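Long-range contacts in 1,4-beta-N-Acetylmuramidase M1 (Streptomyces coelicolor, PDB 1JFX), which hydrolyses the beta-1,4 linkages between N-acetylmuramic acid and N-acetylglucosamine in peptidoglycan, acting as both a lysozyme and a diacetylmuramidase: residues Gly4-Asp9 / Val197-Phe202; Phe160-Trp165 / Thr180-Ser185. All blocks are in the same frame, centred on the assembly; numbering follows the deposited sequence.

Interaction 1. Residues Gly4-Asp9 / Val197-Phe202; sequences GVQGID and VDRNKF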
loop_
_atom_site.group_PDB
_atom_site.type_symbol
_atom_site.label_atom_id
_atom_site.label_comp_id
_atom_site.label_asym_id
_atom_site.label_seq_id
_atom_site.Cartn_x
_atom_site.Cartn_y
_atom_site.Cartn_z
ATOM N N GLY A 4 3.943 11.020 15.780
ATOM C CA GLY A 4 2.783 10.158 15.877
ATOM C C GLY A 4 3.044 8.720 15.459
ATOM O O GLY A 4 4.167 8.210 15.587
ATOM N N VAL A 5 1.992 8.067 14.969
ATOM C CA VAL A 5 2.060 6.672 14.547
ATOM C C VAL A 5 2.908 6.556 13.269
ATOM O O VAL A 5 2.632 7.198 12.255
ATOM C CB VAL A 5 0.633 6.110 14.335
ATOM C CG1 VAL A 5 0.707 4.679 13.793
ATOM C CG2 VAL A 5 -0.139 6.125 15.680
ATOM N N GLN A 6 3.937 5.716 13.338
ATOM C CA GLN A 6 4.905 5.555 12.248
ATOM C C GLN A 6 5.031 4.129 11.743
ATOM O O GLN A 6 4.756 3.179 12.471
ATOM C CB GLN A 6 6.281 6.010 12.751
ATOM C CG GLN A 6 6.386 7.499 13.030
ATOM C CD GLN A 6 6.511 8.296 11.753
ATOM O OE1 GLN A 6 7.343 7.980 10.886
ATOM N NE2 GLN A 6 5.689 9.344 11.621
ATOM N N GLY A 7 5.471 3.986 10.496
ATOM C CA GLY A 7 5.646 2.652 9.942
ATOM C C GLY A 7 6.624 2.656 8.790
ATOM O O GLY A 7 7.231 3.688 8.477
ATOM N N ILE A 8 6.787 1.501 8.162
ATOM C CA ILE A 8 7.668 1.386 7.003
ATOM C C ILE A 8 6.995 0.517 5.965
ATOM O O ILE A 8 5.928 -0.039 6.208
ATOM C CB ILE A 8 9.027 0.714 7.360
ATOM C CG1 ILE A 8 8.797 -0.704 7.907
ATOM C CG2 ILE A 8 9.799 1.569 8.377
ATOM C CD1 ILE A 8 10.101 -1.493 8.128
ATOM N N ASP A 9 7.577 0.455 4.776
ATOM C CA ASP A 9 7.080 -0.471 3.755
ATOM C C ASP A 9 8.353 -1.020 3.147
ATOM O O ASP A 9 9.375 -0.319 3.057
ATOM C CB ASP A 9 6.152 0.176 2.714
ATOM C CG ASP A 9 6.821 1.250 1.891
ATOM O OD1 ASP A 9 7.507 0.930 0.887
ATOM O OD2 ASP A 9 6.640 2.425 2.261
ATOM N N VAL A 197 15.314 2.814 3.714
ATOM C CA VAL A 197 13.993 2.229 3.926
ATOM C C VAL A 197 12.929 3.304 3.732
ATOM O O VAL A 197 13.155 4.480 4.031
ATOM C CB VAL A 197 13.842 1.609 5.348
ATOM C CG1 VAL A 197 13.779 2.702 6.414
ATOM C CG2 VAL A 197 12.592 0.727 5.385
ATOM N N ASP A 198 11.784 2.900 3.186
ATOM C CA ASP A 198 10.656 3.801 2.988
ATOM C C ASP A 198 9.980 4.004 4.338
ATOM O O ASP A 198 9.658 3.024 5.026
ATOM C CB ASP A 198 9.615 3.185 2.053
ATOM C CG ASP A 198 10.105 3.023 0.631
ATOM O OD1 ASP A 198 11.091 3.678 0.243
ATOM O OD2 ASP A 198 9.462 2.248 -0.124
ATOM N N ARG A 199 9.752 5.266 4.706
ATOM C CA ARG A 199 9.104 5.582 5.979
ATOM C C ARG A 199 7.739 6.195 5.732
ATOM O O ARG A 199 7.561 7.034 4.838
ATOM C CB ARG A 199 9.962 6.537 6.817
ATOM C CG ARG A 199 11.321 5.943 7.213
ATOM C CD ARG A 199 11.980 6.732 8.342
ATOM N NE ARG A 199 11.135 6.732 9.534
ATOM C CZ ARG A 199 11.446 7.349 10.671
ATOM N NH1 ARG A 199 12.591 8.011 10.770
ATOM N NH2 ARG A 199 10.597 7.325 11.701
ATOM N N ASN A 200 6.781 5.779 6.550
ATOM C CA ASN A 200 5.396 6.228 6.435
ATOM C C ASN A 200 4.840 6.740 7.740
ATOM O O ASN A 200 5.257 6.310 8.827
ATOM C CB ASN A 200 4.522 5.054 6.013
ATOM C CG ASN A 200 4.953 4.480 4.701
ATOM O OD1 ASN A 200 4.762 5.099 3.661
ATOM N ND2 ASN A 200 5.573 3.303 4.738
ATOM N N LYS A 201 3.881 7.653 7.615
ATOM C CA LYS A 201 3.166 8.191 8.765
ATOM C C LYS A 201 1.694 7.779 8.568
ATOM O O LYS A 201 1.214 7.682 7.429
ATOM C CB LYS A 201 3.274 9.722 8.779
ATOM C CG LYS A 201 2.543 10.384 9.934
ATOM C CD LYS A 201 2.863 11.873 9.967
ATOM C CE LYS A 201 1.926 12.645 10.884
ATOM N NZ LYS A 201 2.055 12.264 12.325
ATOM N N PHE A 202 0.998 7.495 9.670
ATOM C CA PHE A 202 -0.427 7.149 9.620
ATOM C C PHE A 202 -1.182 8.370 10.140
ATOM O O PHE A 202 -0.795 8.946 11.159
ATOM C CB PHE A 202 -0.723 5.932 10.505
ATOM C CG PHE A 202 -2.195 5.683 10.725
ATOM C CD1 PHE A 202 -2.994 5.148 9.707
ATOM C CD2 PHE A 202 -2.784 5.988 11.953
ATOM C CE1 PHE A 202 -4.368 4.917 9.911
ATOM C CE2 PHE A 202 -4.157 5.761 12.168
ATOM C CZ PHE A 202 -4.947 5.224 11.142
HETATM O O HOH W 1 1.039 9.801 12.862
HETATM O O HOH W 2 8.543 5.734 9.916
HETATM O O HOH W 3 11.766 0.387 1.883
#
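Asp-9 OD2 is held by two side-chain amides, one from Asn-200 across the contact and one from Gln-183 on the adjacent strand 181-185. Asn-200 ND2 stands 2.8 Å from Asp-9 OD2, with an almost straight N-H (169°) that meets the anti lone pair while the oxygen lies in the plane of the asparagine amide. Asn-200 thereby positions a predicted active-site carboxylate, and Trp-161 NE1, bonded to Asn-200 OD1, fixes the orientation of the amide. Asp-9 CG is placed between its backbone N and carbonyl carbon (chi1 63°), bringing the carboxylate close to strand 197-202; Asp-9 OD1 comes to 2.6 Å from Asp-198 OD2, the two carboxylate planes being 46° apart.

An antiparallel ladder carries these groups. Gly-7 N binds Asn-200 O at 2.9 Å, the reciprocal bond runs from Asn-200 N to Gly-7 O, and Phe-202 N reaches Val-5 O at 3.1 Å.

The opposite face of the sheet bears Gln-6, Ile-8, Arg-199 and Lys-201. Here a water at the guanidinium edge of Arg-199 accepts from NE and donates to Gln-6 OE1 (2.7 Å from the water) and Gly-7 O, with Tyr-184 as a further partner of Gln-6. Gln-6 NE2 lies 3.7 Å from Lys-201 CG and donates to the carbonyls of Asp-1 and Ser-3.

The contact joins the first strand in the chain to the last; strand 29-36, parallel to 6-10, and strand 181-185, antiparallel to 196-202, flank the pair on its outer edges. At its apolar end Val-5 CG1 packs alongside Phe-202 CB at 3.8 Å, and helix 206-214 covers both residues through Leu-209.

Interaction 2. Residues Phe160-Trp165 / Thr180-Ser185; sequences FWVAHW and TFWQYS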
loop_
_atom_site.group_PDB
_atom_site.type_symbol
_atom_site.label_atom_id
_atom_site.label_comp_id
_atom_site.label_asym_id
_atom_site.label_seq_id
_atom_site.Cartn_x
_atom_site.Cartn_y
_atom_site.Cartn_z
ATOM N N PHE A 160 -6.478 6.572 1.149
ATOM C CA PHE A 160 -5.387 7.042 0.299
ATOM C C PHE A 160 -4.016 6.999 0.972
ATOM O O PHE A 160 -3.830 7.548 2.056
ATOM C CB PHE A 160 -5.741 8.484 -0.140
ATOM C CG PHE A 160 -4.722 9.158 -1.028
ATOM C CD1 PHE A 160 -4.195 8.514 -2.144
ATOM C CD2 PHE A 160 -4.363 10.484 -0.788
ATOM C CE1 PHE A 160 -3.327 9.190 -3.012
ATOM C CE2 PHE A 160 -3.495 11.172 -1.653
ATOM C CZ PHE A 160 -2.980 10.524 -2.764
ATOM N N TRP A 161 -3.067 6.321 0.331
ATOM C CA TRP A 161 -1.692 6.260 0.829
ATOM C C TRP A 161 -0.889 7.068 -0.194
ATOM O O TRP A 161 -0.616 6.613 -1.305
ATOM C CB TRP A 161 -1.213 4.812 0.897
ATOM C CG TRP A 161 0.220 4.652 1.318
ATOM C CD1 TRP A 161 1.080 5.625 1.748
ATOM C CD2 TRP A 161 0.959 3.430 1.322
ATOM N NE1 TRP A 161 2.318 5.079 2.019
ATOM C CE2 TRP A 161 2.268 3.730 1.761
ATOM C CE3 TRP A 161 0.638 2.105 0.987
ATOM C CZ2 TRP A 161 3.262 2.750 1.875
ATOM C CZ3 TRP A 161 1.620 1.129 1.096
ATOM C CH2 TRP A 161 2.920 1.455 1.536
ATOM N N VAL A 162 -0.530 8.286 0.191
ATOM C CA VAL A 162 0.171 9.190 -0.709
ATOM C C VAL A 162 1.677 9.121 -0.605
ATOM O O VAL A 162 2.230 9.130 0.489
ATOM C CB VAL A 162 -0.303 10.652 -0.473
ATOM C CG1 VAL A 162 -0.130 11.042 0.984
ATOM C CG2 VAL A 162 0.455 11.609 -1.397
ATOM N N ALA A 163 2.332 9.042 -1.759
ATOM C CA ALA A 163 3.789 9.031 -1.791
ATOM C C ALA A 163 4.209 10.456 -2.134
ATOM O O ALA A 163 3.909 10.938 -3.218
ATOM C CB ALA A 163 4.300 8.060 -2.865
ATOM N N HIS A 164 4.870 11.134 -1.201
ATOM C CA HIS A 164 5.336 12.498 -1.444
ATOM C C HIS A 164 6.518 12.712 -0.520
ATOM O O HIS A 164 6.375 13.050 0.669
ATOM C CB HIS A 164 4.228 13.517 -1.167
ATOM C CG HIS A 164 4.520 14.860 -1.747
ATOM N ND1 HIS A 164 3.592 15.883 -1.787
ATOM C CD2 HIS A 164 5.638 15.337 -2.340
ATOM C CE1 HIS A 164 4.131 16.932 -2.386
ATOM N NE2 HIS A 164 5.371 16.628 -2.731
ATOM N N TRP A 165 7.699 12.484 -1.079
ATOM C CA TRP A 165 8.917 12.573 -0.297
ATOM C C TRP A 165 9.466 13.971 -0.095
ATOM O O TRP A 165 9.296 14.851 -0.939
ATOM C CB TRP A 165 10.024 11.725 -0.940
ATOM C CG TRP A 165 9.610 10.336 -1.349
ATOM C CD1 TRP A 165 8.703 9.521 -0.719
ATOM C CD2 TRP A 165 10.136 9.571 -2.442
ATOM N NE1 TRP A 165 8.639 8.305 -1.350
ATOM C CE2 TRP A 165 9.507 8.306 -2.409
ATOM C CE3 TRP A 165 11.082 9.833 -3.446
ATOM C CZ2 TRP A 165 9.793 7.298 -3.340
ATOM C CZ3 TRP A 165 11.367 8.831 -4.371
ATOM C CH2 TRP A 165 10.723 7.581 -4.308
ATOM N N THR A 180 -4.564 8.774 4.402
ATOM C CA THR A 180 -4.594 7.823 5.508
ATOM C C THR A 180 -3.152 7.432 5.860
ATOM O O THR A 180 -2.789 7.388 7.032
ATOM C CB THR A 180 -5.438 6.589 5.127
ATOM O OG1 THR A 180 -6.805 7.002 4.966
ATOM C CG2 THR A 180 -5.371 5.517 6.223
ATOM N N PHE A 181 -2.340 7.151 4.844
ATOM C CA PHE A 181 -0.916 6.854 5.050
ATOM C C PHE A 181 -0.159 7.823 4.160
ATOM O O PHE A 181 -0.678 8.270 3.131
ATOM C CB PHE A 181 -0.561 5.422 4.630
ATOM C CG PHE A 181 -1.138 4.369 5.527
ATOM C CD1 PHE A 181 -0.546 4.086 6.755
ATOM C CD2 PHE A 181 -2.254 3.650 5.137
ATOM C CE1 PHE A 181 -1.057 3.097 7.579
ATOM C CE2 PHE A 181 -2.777 2.649 5.961
ATOM C CZ PHE A 181 -2.184 2.373 7.174
ATOM N N TRP A 182 1.072 8.148 4.547
ATOM C CA TRP A 182 1.884 9.054 3.749
ATOM C C TRP A 182 3.335 8.582 3.766
ATOM O O TRP A 182 3.959 8.485 4.824
ATOM C CB TRP A 182 1.758 10.482 4.298
ATOM C CG TRP A 182 2.797 11.469 3.833
ATOM C CD1 TRP A 182 3.434 11.512 2.618
ATOM C CD2 TRP A 182 3.314 12.563 4.599
ATOM N NE1 TRP A 182 4.321 12.576 2.593
ATOM C CE2 TRP A 182 4.262 13.231 3.796
ATOM C CE3 TRP A 182 3.067 13.040 5.894
ATOM C CZ2 TRP A 182 4.967 14.353 4.247
ATOM C CZ3 TRP A 182 3.765 14.154 6.342
ATOM C CH2 TRP A 182 4.707 14.794 5.518
ATOM N N GLN A 183 3.851 8.251 2.584
ATOM C CA GLN A 183 5.244 7.819 2.457
ATOM C C GLN A 183 6.023 9.116 2.251
ATOM O O GLN A 183 5.933 9.732 1.186
ATOM C CB GLN A 183 5.407 6.912 1.243
ATOM C CG GLN A 183 6.750 6.189 1.180
ATOM C CD GLN A 183 6.847 5.399 -0.097
ATOM O OE1 GLN A 183 6.931 5.982 -1.182
ATOM N NE2 GLN A 183 6.796 4.068 0.010
ATOM N N TYR A 184 6.795 9.515 3.261
ATOM C CA TYR A 184 7.523 10.785 3.213
ATOM C C TYR A 184 9.011 10.688 2.958
ATOM O O TYR A 184 9.694 11.711 2.825
ATOM C CB TYR A 184 7.260 11.573 4.506
ATOM C CG TYR A 184 7.729 10.885 5.770
ATOM C CD1 TYR A 184 9.041 11.021 6.206
ATOM C CD2 TYR A 184 6.857 10.087 6.526
ATOM C CE1 TYR A 184 9.486 10.389 7.355
ATOM C CE2 TYR A 184 7.297 9.441 7.693
ATOM C CZ TYR A 184 8.619 9.606 8.092
ATOM O OH TYR A 184 9.096 9.021 9.231
ATOM N N SER A 185 9.519 9.465 2.897
ATOM C CA SER A 185 10.930 9.256 2.614
ATOM C C SER A 185 11.175 7.866 2.070
ATOM O O SER A 185 10.486 6.921 2.451
ATOM C CB SER A 185 11.773 9.426 3.874
ATOM O OG SER A 185 13.146 9.182 3.590
HETATM O O HOH W 4 -7.524 8.640 2.851
#
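Trp-161 extends with CG anti to its backbone N (chi1 176°), which together with the parallel pairing lays the indole against Phe-181 CB, whereas Phe-181, with CG anti to its carbonyl carbon (chi1 -69°), swings its ring off that spot. The closest side-chain atoms are Trp-161 CD1 and Phe-181 CB, 3.3 Å apart; Phe-181 CB stands over the face of the five-membered ring of Trp-161, 3.7 Å from its centroid, in a CH-pi contact. Beyond it the edge of the Phe-181 ring is directed at the Trp-161 face in an edge-to-face pair with planes at 62°. Trp-161 NE1, whose polar partner is Asn-200, passes beside Gln-183 CB.

The backbones run parallel, pairing Trp-161 with Phe-181, Val-162 with Trp-182 and Ala-163 with Gln-183. At the start of the ladder Phe-160 O accepts from two successive amides, Thr-180 N at 2.7 Å and Phe-181 N at 3.2 Å. Further along, Gln-183 N reaches Val-162 O at 2.8 Å, and His-164 N continues the pairing past strand 160-163 by donating to Gln-183 O.

Two indole N-H groups add side-chain bonds beyond that strand. Trp-182, side by side with Val-162, sends NE1 to His-164 O at 2.9 Å, the carbonyl oxygen lying close to the indole plane; Tyr-184 CB, from the same strand as Trp-182, sits over the rim of one face. From the other segment Trp-165 NE1 donates to Gln-183 OE1, also at 2.9 Å and near the ring plane, although the donor sits above the amide's carbonyl plane and off its lone pairs.

Tyr-138 OH bonds the same Gln-183 OE1, so the oxygen end of the extended glutamine is identified by its donors. The contact thus joins adjacent parallel strands of the glycosidase barrel and orients an amide donor toward a predicted active-site carboxylate.

Strands 181-185 and 196-202 are neighbours in one sheet, so interactions 1 and 2 share a border, with centres about 9 Å apart; both segments of interaction 2 fall in the chain between the two segments of interaction 1. Two probable hydrogen bonds join them on opposite faces: Gln-6 OE1 to Tyr-184 OH at 2.6 Å, and Asp-9 OD2 to Gln-183 NE2 at 2.8 Å. The second leads to the predicted active site, where the side chain of Asp-9 is about 7 Å from that of Asp-98, and that of Asp-198 about 8 Å from that of Glu-100. The Asp-9 and Gln-183 ends of the two contacts thus meet at the predicted active site of the family 25 beta-alpha barrel.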